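Local coordinates for protein exodeoxyribonuclease III (Neisseria meningitidis, PDB 2JC4) that probably degrades double-stranded DNA from its 3' ends as a magnesium- or manganese-dependent exonuclease of the AP/ExoA repair family, at residues L179-Q190 with R215-A226. Sequence-based numbering, arbitrary orientation.
Sequences LLDLGLTDSLRQ and RIDHILVSPAMA
Thr185 and Val221 form the hydrogen-bonded pair of a very short antiparallel ladder, by which 185-186 joins strand 217-221 as the edge of one of the two sheets of this DNase I-like fold. Thr185 N donates to Val221 O, and Val221 N returns the bond to Thr185 O at 3.0 Å. Beyond this pair the chain turns into helix 187-191, and Ile219 O accepts twice from the first turn: from Ser187 N, almost straight on at a C=O...N angle of 167°, and from Ser187 OG at 2.9 Å.

Farther along, Asp186 and Arg215 meet end-on in a bidentate salt bridge. With CG anti to the backbone N (chi1 179°), the carboxylate reaches along the strand and lies nearly coplanar with the guanidinium, 8° apart. NH1 of Arg215 lies 3.0 Å from Asp186 OD1 and NH2 lies 2.8 Å from OD2, each bond using a syn lone pair. The guanidinium is sandwiched: CG of Arg189 sits over one face, CE1 of His218 over the centre of the other. Asp155 forms salt bridges with both arginines, which probably offsets their like charges, and Arg189 NH1 hydrogen-bonds to His192 O. A water bridges Asp186 OD1, Leu188 N and Ile219 N.

On the side of Asp186, CD1 of Leu220 packs against Leu179 CB and Leu180 CD2, at 4.0 and 4.1 Å. At the far end, Gln190 NE2 bonds to Ala226 O.

Strand 141-144 flanks 217-221 on its other side, Leu179 reaches helix 115-135, and Ser187 and Leu188 rest on strand 229-234 of the second sheet.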
ATOM      1  N   LEU A 179       8.429  -3.209  11.489  1.00 12.90           N
ATOM      2  CA  LEU A 179       7.772  -1.925  11.222  1.00 11.55           C
ATOM      3  C   LEU A 179       6.825  -1.531  12.370  1.00 11.71           C
ATOM      4  O   LEU A 179       6.876  -0.427  12.857  1.00 11.77           O
ATOM      5  CB  LEU A 179       7.020  -1.993   9.881  1.00 10.61           C
ATOM      6  CG  LEU A 179       7.876  -2.136   8.618  1.00 11.61           C
ATOM      7  CD1 LEU A 179       6.983  -2.408   7.391  1.00 12.84           C
ATOM      8  CD2 LEU A 179       8.801  -0.894   8.385  1.00  8.20           C
ATOM      9  N   LEU A 180       5.949  -2.440  12.787  1.00 12.39           N
ATOM     10  CA  LEU A 180       5.114  -2.201  13.965  1.00 13.17           C
ATOM     11  C   LEU A 180       5.945  -1.771  15.203  1.00 14.04           C
ATOM     12  O   LEU A 180       5.523  -0.859  15.940  1.00 14.06           O
ATOM     13  CB  LEU A 180       4.295  -3.453  14.309  1.00 13.13           C
ATOM     14  CG  LEU A 180       3.310  -3.957  13.237  1.00 12.24           C
ATOM     15  CD1 LEU A 180       2.559  -5.186  13.736  1.00 12.54           C
ATOM     16  CD2 LEU A 180       2.333  -2.850  12.765  1.00 12.91           C
ATOM     17  N   ASP A 181       7.077  -2.452  15.423  1.00 13.21           N
ATOM     18  CA  ASP A 181       8.029  -2.187  16.538  1.00 14.06           C
ATOM     19  C   ASP A 181       8.647  -0.763  16.539  1.00 14.27           C
ATOM     20  O   ASP A 181       9.132  -0.263  17.579  1.00 13.07           O
ATOM     21  CB  ASP A 181       9.162  -3.220  16.500  1.00 13.17           C
ATOM     22  CG  ASP A 181       8.707  -4.612  16.907  1.00 16.45           C
ATOM     23  OD1 ASP A 181       7.560  -4.755  17.402  1.00 15.89           O
ATOM     24  OD2 ASP A 181       9.516  -5.565  16.717  1.00 17.03           O
ATOM     25  N   LEU A 182       8.562  -0.075  15.399  1.00 14.80           N
ATOM     26  CA  LEU A 182       8.902   1.361  15.367  1.00 14.90           C
ATOM     27  C   LEU A 182       7.958   2.232  16.206  1.00 15.82           C
ATOM     28  O   LEU A 182       8.316   3.372  16.557  1.00 15.26           O
ATOM     29  CB  LEU A 182       8.939   1.907  13.922  1.00 15.21           C
ATOM     30  CG  LEU A 182       9.865   1.162  12.973  1.00 15.47           C
ATOM     31  CD1 LEU A 182       9.730   1.679  11.521  1.00 14.57           C
ATOM     32  CD2 LEU A 182      11.322   1.175  13.451  1.00 15.59           C
ATOM     33  N   GLY A 183       6.767   1.704  16.503  1.00 15.03           N
ATOM     34  CA  GLY A 183       5.714   2.431  17.205  1.00 13.94           C
ATOM     35  C   GLY A 183       4.557   2.758  16.273  1.00 14.30           C
ATOM     36  O   GLY A 183       4.061   3.899  16.234  1.00 13.38           O
ATOM     37  N   LEU A 184       4.173   1.760  15.485  1.00 13.40           N
ATOM     38  CA  LEU A 184       3.083   1.871  14.515  1.00 13.93           C
ATOM     39  C   LEU A 184       2.095   0.761  14.797  1.00 14.81           C
ATOM     40  O   LEU A 184       2.479  -0.259  15.347  1.00 15.88           O
ATOM     41  CB  LEU A 184       3.634   1.686  13.099  1.00 13.42           C
ATOM     42  CG  LEU A 184       4.510   2.819  12.565  1.00 13.19           C
ATOM     43  CD1 LEU A 184       5.047   2.335  11.234  1.00 14.26           C
ATOM     44  CD2 LEU A 184       3.669   4.121  12.365  1.00 11.14           C
ATOM     45  N   THR A 185       0.832   1.000  14.441  1.00 15.28           N
ATOM     46  CA  THR A 185      -0.301   0.114  14.690  1.00 16.14           C
ATOM     47  C   THR A 185      -0.861  -0.360  13.345  1.00 15.68           C
ATOM     48  O   THR A 185      -1.084   0.465  12.450  1.00 15.80           O
ATOM     49  CB  THR A 185      -1.402   0.917  15.464  1.00 16.39           C
ATOM     50  OG1 THR A 185      -0.964   1.128  16.814  1.00 20.55           O
ATOM     51  CG2 THR A 185      -2.731   0.177  15.495  1.00 20.76           C
ATOM     52  N   ASP A 186      -1.049  -1.682  13.188  1.00 14.06           N
ATOM     53  CA  ASP A 186      -1.752  -2.249  12.014  1.00 14.61           C
ATOM     54  C   ASP A 186      -3.230  -1.793  12.111  1.00 13.92           C
ATOM     55  O   ASP A 186      -4.022  -2.422  12.817  1.00 13.67           O
ATOM     56  CB  ASP A 186      -1.625  -3.810  12.080  1.00 14.74           C
ATOM     57  CG  ASP A 186      -2.338  -4.556  10.936  1.00 16.92           C
ATOM     58  OD1 ASP A 186      -3.120  -3.946  10.178  1.00 17.28           O
ATOM     59  OD2 ASP A 186      -2.115  -5.797  10.829  1.00 12.36           O
ATOM     60  N   SER A 187      -3.604  -0.734  11.405  1.00 13.06           N
ATOM     61  CA  SER A 187      -4.920  -0.109  11.633  1.00 13.56           C
ATOM     62  C   SER A 187      -6.106  -1.060  11.485  1.00 14.07           C
ATOM     63  O   SER A 187      -7.026  -1.048  12.314  1.00 14.16           O
ATOM     64  CB  SER A 187      -5.134   1.141  10.793  1.00 14.12           C
ATOM     65  OG  SER A 187      -5.302   0.863   9.420  1.00 15.51           O
ATOM     66  N   LEU A 188      -6.101  -1.883  10.436  1.00 13.49           N
ATOM     67  CA  LEU A 188      -7.245  -2.773  10.206  1.00 13.58           C
ATOM     68  C   LEU A 188      -7.486  -3.680  11.435  1.00 14.59           C
ATOM     69  O   LEU A 188      -8.645  -3.908  11.833  1.00 14.92           O
ATOM     70  CB  LEU A 188      -7.019  -3.608   8.941  1.00 13.11           C
ATOM     71  CG  LEU A 188      -8.225  -4.448   8.484  1.00 14.67           C
ATOM     72  CD1 LEU A 188      -8.337  -4.477   6.934  1.00 16.65           C
ATOM     73  CD2 LEU A 188      -8.160  -5.833   9.084  1.00 13.49           C
ATOM     74  N   ARG A 189      -6.410  -4.177  12.051  1.00 15.08           N
ATOM     75  CA  ARG A 189      -6.555  -5.087  13.203  1.00 16.04           C
ATOM     76  C   ARG A 189      -6.890  -4.366  14.513  1.00 17.25           C
ATOM     77  O   ARG A 189      -7.423  -4.971  15.454  1.00 17.38           O
ATOM     78  CB  ARG A 189      -5.328  -5.997  13.366  1.00 16.00           C
ATOM     79  CG  ARG A 189      -5.209  -7.113  12.322  1.00 14.18           C
ATOM     80  CD  ARG A 189      -6.386  -8.054  12.409  1.00 13.59           C
ATOM     81  NE  ARG A 189      -6.317  -9.131  11.419  1.00 13.25           N
ATOM     82  CZ  ARG A 189      -7.374  -9.771  10.925  1.00 12.42           C
ATOM     83  NH1 ARG A 189      -8.602  -9.393  11.288  1.00 11.51           N
ATOM     84  NH2 ARG A 189      -7.216 -10.753  10.015  1.00  9.46           N
ATOM     85  N   GLN A 190      -6.609  -3.067  14.587  1.00 17.67           N
ATOM     86  CA  GLN A 190      -7.136  -2.291  15.717  1.00 18.64           C
ATOM     87  C   GLN A 190      -8.685  -2.270  15.677  1.00 17.67           C
ATOM     88  O   GLN A 190      -9.330  -2.530  16.681  1.00 17.76           O
ATOM     89  CB  GLN A 190      -6.581  -0.870  15.740  1.00 19.30           C
ATOM     90  CG  GLN A 190      -7.314   0.023  16.772  1.00 23.42           C
ATOM     91  CD  GLN A 190      -6.619   1.344  16.998  1.00 26.52           C
ATOM     92  OE1 GLN A 190      -5.388   1.401  17.092  1.00 28.88           O
ATOM     93  NE2 GLN A 190      -7.405   2.423  17.090  1.00 26.67           N
ATOM     94  N   ARG A 215      -4.444 -10.989   2.985  1.00 10.04           N
ATOM     95  CA  ARG A 215      -4.395  -9.591   3.445  1.00  8.60           C
ATOM     96  C   ARG A 215      -2.960  -9.106   3.416  1.00  8.35           C
ATOM     97  O   ARG A 215      -2.204  -9.334   4.369  1.00  8.52           O
ATOM     98  CB  ARG A 215      -4.995  -9.407   4.855  1.00  8.16           C
ATOM     99  CG  ARG A 215      -5.130  -7.941   5.278  1.00  8.66           C
ATOM    100  CD  ARG A 215      -5.722  -7.788   6.705  1.00  9.88           C
ATOM    101  NE  ARG A 215      -4.773  -8.244   7.727  1.00 10.69           N
ATOM    102  CZ  ARG A 215      -4.109  -7.418   8.549  1.00 11.75           C
ATOM    103  NH1 ARG A 215      -4.308  -6.111   8.490  1.00  8.61           N
ATOM    104  NH2 ARG A 215      -3.272  -7.904   9.448  1.00  8.68           N
ATOM    105  N   ILE A 216      -2.596  -8.420   2.334  1.00  8.60           N
ATOM    106  CA  ILE A 216      -1.222  -7.916   2.151  1.00  9.33           C
ATOM    107  C   ILE A 216      -1.124  -6.420   1.946  1.00  9.58           C
ATOM    108  O   ILE A 216      -0.003  -5.872   1.891  1.00 11.04           O
ATOM    109  CB  ILE A 216      -0.494  -8.655   0.987  1.00 10.51           C
ATOM    110  CG1 ILE A 216      -1.298  -8.533  -0.334  1.00  8.81           C
ATOM    111  CG2 ILE A 216      -0.251 -10.174   1.394  1.00 10.04           C
ATOM    112  CD1 ILE A 216      -0.596  -9.203  -1.554  1.00 11.70           C
ATOM    113  N   ASP A 217      -2.270  -5.762   1.782  1.00  8.23           N
ATOM    114  CA  ASP A 217      -2.306  -4.313   1.697  1.00  9.44           C
ATOM    115  C   ASP A 217      -2.740  -3.723   3.031  1.00  9.07           C
ATOM    116  O   ASP A 217      -3.854  -4.046   3.548  1.00  8.92           O
ATOM    117  CB  ASP A 217      -3.278  -3.901   0.583  1.00  9.68           C
ATOM    118  CG  ASP A 217      -2.873  -4.475  -0.763  1.00 11.72           C
ATOM    119  OD1 ASP A 217      -2.066  -3.814  -1.424  1.00 12.34           O
ATOM    120  OD2 ASP A 217      -3.413  -5.538  -1.180  1.00  9.83           O
ATOM    121  N   HIS A 218      -1.888  -2.858   3.592  1.00 10.06           N
ATOM    122  CA  HIS A 218      -2.074  -2.449   5.016  1.00  9.76           C
ATOM    123  C   HIS A 218      -1.989  -0.959   5.173  1.00  9.41           C
ATOM    124  O   HIS A 218      -1.452  -0.281   4.303  1.00  9.60           O
ATOM    125  CB  HIS A 218      -1.012  -3.102   5.926  1.00 10.30           C
ATOM    126  CG  HIS A 218      -0.926  -4.596   5.787  1.00 10.39           C
ATOM    127  ND1 HIS A 218      -2.000  -5.415   6.015  1.00  9.90           N
ATOM    128  CD2 HIS A 218       0.086  -5.402   5.373  1.00 10.92           C
ATOM    129  CE1 HIS A 218      -1.648  -6.676   5.783  1.00 13.22           C
ATOM    130  NE2 HIS A 218      -0.381  -6.694   5.396  1.00  8.41           N
ATOM    131  N   ILE A 219      -2.468  -0.448   6.313  1.00 10.16           N
ATOM    132  CA  ILE A 219      -2.330   0.984   6.625  1.00 10.37           C
ATOM    133  C   ILE A 219      -1.781   1.050   8.053  1.00 10.02           C
ATOM    134  O   ILE A 219      -2.457   0.646   8.986  1.00 10.35           O
ATOM    135  CB  ILE A 219      -3.678   1.737   6.516  1.00  9.90           C
ATOM    136  CG1 ILE A 219      -4.218   1.658   5.066  1.00 10.47           C
ATOM    137  CG2 ILE A 219      -3.488   3.237   6.878  1.00  9.95           C
ATOM    138  CD1 ILE A 219      -5.602   2.206   4.894  1.00  9.33           C
ATOM    139  N   LEU A 220      -0.522   1.444   8.189  1.00 10.49           N
ATOM    140  CA  LEU A 220       0.148   1.421   9.497  1.00 11.25           C
ATOM    141  C   LEU A 220       0.203   2.866   9.980  1.00 11.99           C
ATOM    142  O   LEU A 220       0.585   3.769   9.212  1.00 11.90           O
ATOM    143  CB  LEU A 220       1.552   0.783   9.429  1.00 10.54           C
ATOM    144  CG  LEU A 220       1.781  -0.595   8.756  1.00 13.91           C
ATOM    145  CD1 LEU A 220       3.146  -1.169   9.159  1.00 13.20           C
ATOM    146  CD2 LEU A 220       0.688  -1.574   9.010  1.00 13.00           C
ATOM    147  N   VAL A 221      -0.229   3.103  11.227  1.00 12.87           N
ATOM    148  CA  VAL A 221      -0.439   4.484  11.692  1.00 11.72           C
ATOM    149  C   VAL A 221       0.320   4.804  13.004  1.00 12.43           C
ATOM    150  O   VAL A 221       0.475   3.943  13.870  1.00 12.69           O
ATOM    151  CB  VAL A 221      -1.994   4.822  11.843  1.00 11.88           C
ATOM    152  CG1 VAL A 221      -2.751   4.609  10.495  1.00 10.76           C
ATOM    153  CG2 VAL A 221      -2.650   3.947  12.935  1.00 12.02           C
ATOM    154  N   SER A 222       0.759   6.053  13.153  1.00 12.16           N
ATOM    155  CA  SER A 222       1.341   6.504  14.411  1.00 13.30           C
ATOM    156  C   SER A 222       0.228   6.615  15.470  1.00 14.18           C
ATOM    157  O   SER A 222      -0.974   6.688  15.126  1.00 14.59           O
ATOM    158  CB  SER A 222       1.974   7.894  14.231  1.00 12.27           C
ATOM    159  OG  SER A 222       0.989   8.814  13.802  1.00 13.02           O
ATOM    160  N   PRO A 223       0.610   6.649  16.759  1.00 15.21           N
ATOM    161  CA  PRO A 223      -0.433   6.713  17.783  1.00 16.01           C
ATOM    162  C   PRO A 223      -1.411   7.868  17.658  1.00 16.36           C
ATOM    163  O   PRO A 223      -2.591   7.659  17.924  1.00 16.42           O
ATOM    164  CB  PRO A 223       0.348   6.841  19.101  1.00 16.93           C
ATOM    165  CG  PRO A 223       1.691   6.447  18.828  1.00 15.79           C
ATOM    166  CD  PRO A 223       1.957   6.569  17.342  1.00 14.75           C
ATOM    167  N   ALA A 224      -0.946   9.061  17.266  1.00 17.10           N
ATOM    168  CA  ALA A 224      -1.846  10.227  17.136  1.00 17.19           C
ATOM    169  C   ALA A 224      -2.942   9.941  16.118  1.00 17.47           C
ATOM    170  O   ALA A 224      -4.073  10.387  16.278  1.00 18.46           O
ATOM    171  CB  ALA A 224      -1.065  11.508  16.750  1.00 16.48           C
ATOM    172  N   MET A 225      -2.592   9.189  15.071  1.00 16.57           N
ATOM    173  CA  MET A 225      -3.567   8.730  14.077  1.00 16.05           C
ATOM    174  C   MET A 225      -4.428   7.566  14.597  1.00 15.45           C
ATOM    175  O   MET A 225      -5.642   7.533  14.382  1.00 15.10           O
ATOM    176  CB  MET A 225      -2.858   8.372  12.750  1.00 15.62           C
ATOM    177  CG  MET A 225      -2.142   9.572  12.046  1.00 15.92           C
ATOM    178  SD  MET A 225      -3.242  10.931  11.550  1.00 17.50           S
ATOM    179  CE  MET A 225      -3.906  10.298   9.986  1.00 16.88           C
ATOM    180  N   ALA A 226      -3.813   6.623  15.306  1.00 15.59           N
ATOM    181  CA  ALA A 226      -4.569   5.513  15.936  1.00 15.71           C
ATOM    182  C   ALA A 226      -5.683   6.027  16.851  1.00 16.46           C
ATOM    183  O   ALA A 226      -6.795   5.493  16.852  1.00 16.56           O
ATOM    184  CB  ALA A 226      -3.629   4.583  16.715  1.00 15.37           C
TER
HETATM  185  O   HOH W   1       0.219   3.528  16.841  1.00 16.57           O
HETATM  186  O   HOH W   2      -4.004  -2.277   7.941  1.00 10.59           O
HETATM  187  O   HOH W   3      -3.873 -10.514  11.417  1.00 13.90           O